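Side-chain contacts in mitochondrial dynamics protein MID49 (Mus musculus, PDB 4WOY), which promotes mitochondrial fission by recruiting the mediator dynamin-related protein 1 to the mitochondrial outer membrane and regulating its GTPase activity: residues 51-55 and 56-60; 214-217 and 218-222. The protein carries 1 engineered substitution. All coordinates share one frame; numbering follows the deposited sequence.

Contact 1 of 2, residues 51-55 and 56-60; sequences LVPGG and PLYDG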
loop_
_atom_site.group_PDB
_atom_site.type_symbol
_atom_site.label_atom_id
_atom_site.label_comp_id
_atom_site.label_asym_id
_atom_site.label_seq_id
_atom_site.Cartn_x
_atom_site.Cartn_y
_atom_site.Cartn_z
ATOM N N LEU A 51 -8.569 -14.934 -0.605
ATOM C CA LEU A 51 -7.457 -14.055 -0.295
ATOM C C LEU A 51 -6.603 -13.865 -1.545
ATOM O O LEU A 51 -6.255 -14.818 -2.214
ATOM C CB LEU A 51 -6.605 -14.621 0.850
ATOM C CG LEU A 51 -7.238 -14.947 2.209
ATOM C CD1 LEU A 51 -6.174 -15.046 3.292
ATOM C CD2 LEU A 51 -8.283 -13.913 2.600
ATOM N N VAL A 52 -6.284 -12.616 -1.857
ATOM C CA VAL A 52 -5.459 -12.283 -3.010
ATOM C C VAL A 52 -4.161 -11.605 -2.588
ATOM O O VAL A 52 -4.183 -10.520 -2.003
ATOM C CB VAL A 52 -6.190 -11.342 -3.996
ATOM C CG1 VAL A 52 -5.281 -10.978 -5.157
ATOM C CG2 VAL A 52 -7.500 -11.962 -4.472
ATOM N N PRO A 53 -3.027 -12.267 -2.844
ATOM C CA PRO A 53 -1.730 -11.636 -2.621
ATOM C C PRO A 53 -1.426 -10.649 -3.736
ATOM O O PRO A 53 -1.807 -10.871 -4.889
ATOM C CB PRO A 53 -0.756 -12.821 -2.622
ATOM C CG PRO A 53 -1.412 -13.839 -3.483
ATOM C CD PRO A 53 -2.896 -13.689 -3.204
ATOM N N GLY A 54 -0.776 -9.546 -3.378
ATOM C CA GLY A 54 -0.491 -8.491 -4.328
ATOM C C GLY A 54 0.500 -7.498 -3.760
ATOM O O GLY A 54 1.096 -7.738 -2.704
ATOM N N GLY A 55 0.651 -6.373 -4.459
ATOM C CA GLY A 55 1.629 -5.362 -4.112
ATOM C C GLY A 55 2.774 -5.339 -5.113
ATOM O O GLY A 55 2.751 -6.069 -6.114
ATOM N N PRO A 56 3.778 -4.485 -4.855
ATOM C CA PRO A 56 4.915 -4.277 -5.755
ATOM C C PRO A 56 5.673 -5.565 -6.069
ATOM O O PRO A 56 6.303 -5.659 -7.136
ATOM C CB PRO A 56 5.800 -3.301 -4.977
ATOM C CG PRO A 56 4.825 -2.524 -4.134
ATOM C CD PRO A 56 3.809 -3.559 -3.706
ATOM N N LEU A 57 5.632 -6.538 -5.166
ATOM C CA LEU A 57 6.275 -7.822 -5.451
ATOM C C LEU A 57 5.646 -8.487 -6.679
ATOM O O LEU A 57 6.345 -9.034 -7.528
ATOM C CB LEU A 57 6.175 -8.768 -4.256
ATOM C CG LEU A 57 6.467 -10.224 -4.632
ATOM C CD1 LEU A 57 7.943 -10.404 -5.009
ATOM C CD2 LEU A 57 6.059 -11.179 -3.512
ATOM N N TYR A 58 4.318 -8.410 -6.761
ATOM C CA TYR A 58 3.561 -9.012 -7.859
ATOM C C TYR A 58 3.421 -8.133 -9.088
ATOM O O TYR A 58 3.311 -8.644 -10.190
ATOM C CB TYR A 58 2.151 -9.413 -7.383
ATOM C CG TYR A 58 2.148 -10.605 -6.455
ATOM C CD1 TYR A 58 2.401 -10.456 -5.096
ATOM C CD2 TYR A 58 1.928 -11.880 -6.942
ATOM C CE1 TYR A 58 2.422 -11.550 -4.236
ATOM C CE2 TYR A 58 1.953 -12.988 -6.094
ATOM C CZ TYR A 58 2.198 -12.812 -4.742
ATOM O OH TYR A 58 2.219 -13.902 -3.901
ATOM N N ASP A 59 3.404 -6.819 -8.907
ATOM C CA ASP A 59 3.069 -5.939 -10.017
ATOM C C ASP A 59 4.310 -5.482 -10.739
ATOM O O ASP A 59 4.919 -4.473 -10.392
ATOM C CB ASP A 59 2.289 -4.736 -9.511
ATOM C CG ASP A 59 0.948 -5.123 -8.964
ATOM O OD1 ASP A 59 0.319 -6.032 -9.546
ATOM O OD2 ASP A 59 0.539 -4.538 -7.939
ATOM N N GLY A 60 4.667 -6.232 -11.765
ATOM C CA GLY A 60 5.906 -6.003 -12.468
ATOM C C GLY A 60 7.065 -6.465 -11.610
ATOM O O GLY A 60 6.965 -6.571 -10.385
HETATM O O HOH W 1 -1.112 -6.018 -6.251
#
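Pro53 and Tyr58 make the side-chain part of this turn: the phenol lies back across the proline, whose CB sits 3.4 Å from Tyr58 OH and 3.6 Å from Tyr58 CZ. The carbonyl of Pro53 covers one face of the ring, with its O 4.1 Å above the plane and over the centre of the Tyr58 ring. Nearer the root of the ring, Tyr58 CD1 approaches Gly54 CA at 3.6 Å from an oblique direction. The placement follows from chi1 of Tyr58 (-71°), which sets CG anti to the carbonyl carbon and folds the phenol back along strand 52-54.

Gly55 O fixes the turn by accepting two amides. Tyr58 N, at 2.9 Å from Gly55 O, comes from above the carbonyl plane, while Asp59 N, at 3.0 Å from the same oxygen, lies in that plane; the two bonds, from i+3 and i+4, close one turn of helical backbone that does not go on into a regular helix.

The Asp59 side is looser: Asp59 OD2 comes within 3.3 Å of Gly55 O, but both are acceptors and do not bond, and Gly60 beyond is poorly ordered. Asp59 OD2 accepts a hydrogen bond from a water 2.8 Å away; its main polar partner is the hydroxyl of Tyr210.

A strand running into Gly-Gly and a helical turn is consistent with the glycine motif of the nucleotidyltransferase fold. Strand 52-54 pairs antiparallel with strand 69-74, where Pro53 meets Leu71 and Tyr58 meets Val69. Tyr58 also packs on Lys25 and Ala28 of helix 18-42, while Pro56 and Asp59 face helix 210-224.

Contact 2 of 2, residues 214-217 and 218-222; sequences TARL and RALDD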
loop_
_atom_site.group_PDB
_atom_site.type_symbol
_atom_site.label_atom_id
_atom_site.label_comp_id
_atom_site.label_asym_id
_atom_site.label_seq_id
_atom_site.Cartn_x
_atom_site.Cartn_y
_atom_site.Cartn_z
ATOM N N THR A 214 -1.106 2.024 -9.886
ATOM C CA THR A 214 -0.208 1.129 -10.609
ATOM C C THR A 214 -0.780 0.794 -11.987
ATOM O O THR A 214 -0.021 0.575 -12.918
ATOM C CB THR A 214 0.113 -0.167 -9.826
ATOM O OG1 THR A 214 -0.989 -1.068 -9.888
ATOM C CG2 THR A 214 0.440 0.154 -8.370
ATOM N N ALA A 215 -2.103 0.780 -12.135
ATOM C CA ALA A 215 -2.686 0.573 -13.464
ATOM C C ALA A 215 -2.336 1.733 -14.390
ATOM O O ALA A 215 -2.055 1.527 -15.579
ATOM C CB ALA A 215 -4.181 0.402 -13.385
ATOM N N ARG A 216 -2.342 2.943 -13.837
ATOM C CA ARG A 216 -2.032 4.138 -14.606
ATOM C C ARG A 216 -0.557 4.147 -15.054
ATOM O O ARG A 216 -0.241 4.407 -16.213
ATOM C CB ARG A 216 -2.349 5.386 -13.777
ATOM C CG ARG A 216 -2.146 6.701 -14.513
ATOM C CD ARG A 216 -2.889 6.689 -15.842
ATOM N NE ARG A 216 -2.796 7.961 -16.552
ATOM C CZ ARG A 216 -3.082 8.124 -17.846
ATOM N NH1 ARG A 216 -3.476 7.092 -18.586
ATOM N NH2 ARG A 216 -2.977 9.325 -18.406
ATOM N N LEU A 217 0.334 3.833 -14.122
ATOM C CA LEU A 217 1.756 3.792 -14.394
ATOM C C LEU A 217 2.096 2.705 -15.402
ATOM O O LEU A 217 2.929 2.913 -16.283
ATOM C CB LEU A 217 2.540 3.566 -13.100
ATOM C CG LEU A 217 2.568 4.830 -12.253
ATOM C CD1 LEU A 217 3.251 4.581 -10.935
ATOM C CD2 LEU A 217 3.231 5.965 -13.031
ATOM N N ARG A 218 1.469 1.543 -15.250
ATOM C CA ARG A 218 1.630 0.467 -16.202
ATOM C C ARG A 218 1.085 0.894 -17.560
ATOM O O ARG A 218 1.704 0.644 -18.583
ATOM C CB ARG A 218 0.926 -0.799 -15.724
ATOM C CG ARG A 218 0.913 -1.899 -16.785
ATOM C CD ARG A 218 0.523 -3.255 -16.231
ATOM N NE ARG A 218 1.299 -3.622 -15.050
ATOM C CZ ARG A 218 0.799 -3.674 -13.818
ATOM N NH1 ARG A 218 -0.484 -3.381 -13.608
ATOM N NH2 ARG A 218 1.581 -4.022 -12.801
ATOM N N ALA A 219 -0.057 1.574 -17.556
ATOM C CA ALA A 219 -0.679 2.022 -18.804
ATOM C C ALA A 219 0.223 2.979 -19.562
ATOM O O ALA A 219 0.406 2.850 -20.780
ATOM C CB ALA A 219 -1.990 2.670 -18.528
ATOM N N LEU A 220 0.785 3.936 -18.831
ATOM C CA LEU A 220 1.672 4.930 -19.415
ATOM C C LEU A 220 2.953 4.324 -19.974
ATOM O O LEU A 220 3.388 4.693 -21.056
ATOM C CB LEU A 220 2.033 5.997 -18.377
ATOM C CG LEU A 220 0.932 6.953 -17.937
ATOM C CD1 LEU A 220 1.360 7.740 -16.705
ATOM C CD2 LEU A 220 0.587 7.880 -19.081
ATOM N N ASP A 221 3.558 3.405 -19.234
ATOM C CA ASP A 221 4.827 2.821 -19.655
ATOM C C ASP A 221 4.665 1.907 -20.855
ATOM O O ASP A 221 5.563 1.799 -21.685
ATOM C CB ASP A 221 5.479 2.051 -18.507
ATOM C CG ASP A 221 6.346 2.936 -17.626
ATOM O OD1 ASP A 221 6.601 4.108 -18.000
ATOM O OD2 ASP A 221 6.763 2.450 -16.552
ATOM N N ASP A 222 3.528 1.227 -20.924
ATOM C CA ASP A 222 3.302 0.242 -21.968
ATOM C C ASP A 222 3.190 0.887 -23.350
ATOM O O ASP A 222 3.513 0.255 -24.353
ATOM C CB ASP A 222 2.055 -0.578 -21.661
ATOM C CG ASP A 222 2.316 -1.675 -20.654
ATOM O OD1 ASP A 222 3.325 -1.585 -19.918
ATOM O OD2 ASP A 222 1.503 -2.617 -20.571
#
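Arg216 reaches Leu220, one turn further along the helix, through two torsions: chi1 of -176° carries CG away from the backbone N, and chi2 of 52° bends the chain so that the guanidinium turns toward the leucine. In Leu220 CG is anti to the carbonyl carbon, which sends the isobutyl group back to meet it. As a result CD2 of Leu220 stands over the centre of one guanidinium face, 3.9 Å from Arg216 CZ. The contact is apolar methyl against flat cation, and the polar partner lies elsewhere: Arg216 NE forms a salt bridge with Glu262.

Leu220 is also held close to the backbone it follows, for its CG lies 3.3 Å from Arg216 O. That oxygen accepts Leu220 N at 2.9 Å, with an N-H...O angle of 161°. Leu217 CD2 and Leu220 CD1 are 4.5 Å apart, a light apolar touch between two buried leucines.

Arg218 takes another course. Its guanidinium presents a face to Thr214 O, but Arg218 NH1 remains 4.0 Å from that oxygen, which instead accepts Arg218 N at 2.9 Å. Asp221 N is bonded to Leu217 O at 3.1 Å, and the Asp221 carboxylate makes salt bridges with Arg228 and Arg229, linking this helix to the start of helix 228-241.

Leu217 packs against Leu232 of helix 228-241 and against Val257 and Leu258 of helix 250-261, so the buried side lies against these two helices. Successive i to i+4 backbone bonds identify a regular alpha-helix, and buried Leu217 and Leu220 against exposed Ala215 and Ala219 give it an amphipathic character.

Overall arrangement
Contact 1 comes first along the chain, at the end of strand 52-54 of the mixed sheet, and contact 2 follows much later on helix 210-224. Their centres are 15 Å apart, yet they touch: Asp59 CB lies 3.4 Å from Arg218 NH2, a packing contact. The helix holds the turn at its N-terminal end too. Contact 1 is built on the mixed sheet of the nucleotidyltransferase-like fold; contact 2 packs on helices 228-241 and 250-261. Helix 210-224 therefore joins the sheet-based part of this predicted cytoplasmic region to the helical part that includes a Mab-21-like segment, with the turn at 55-59 against its flank.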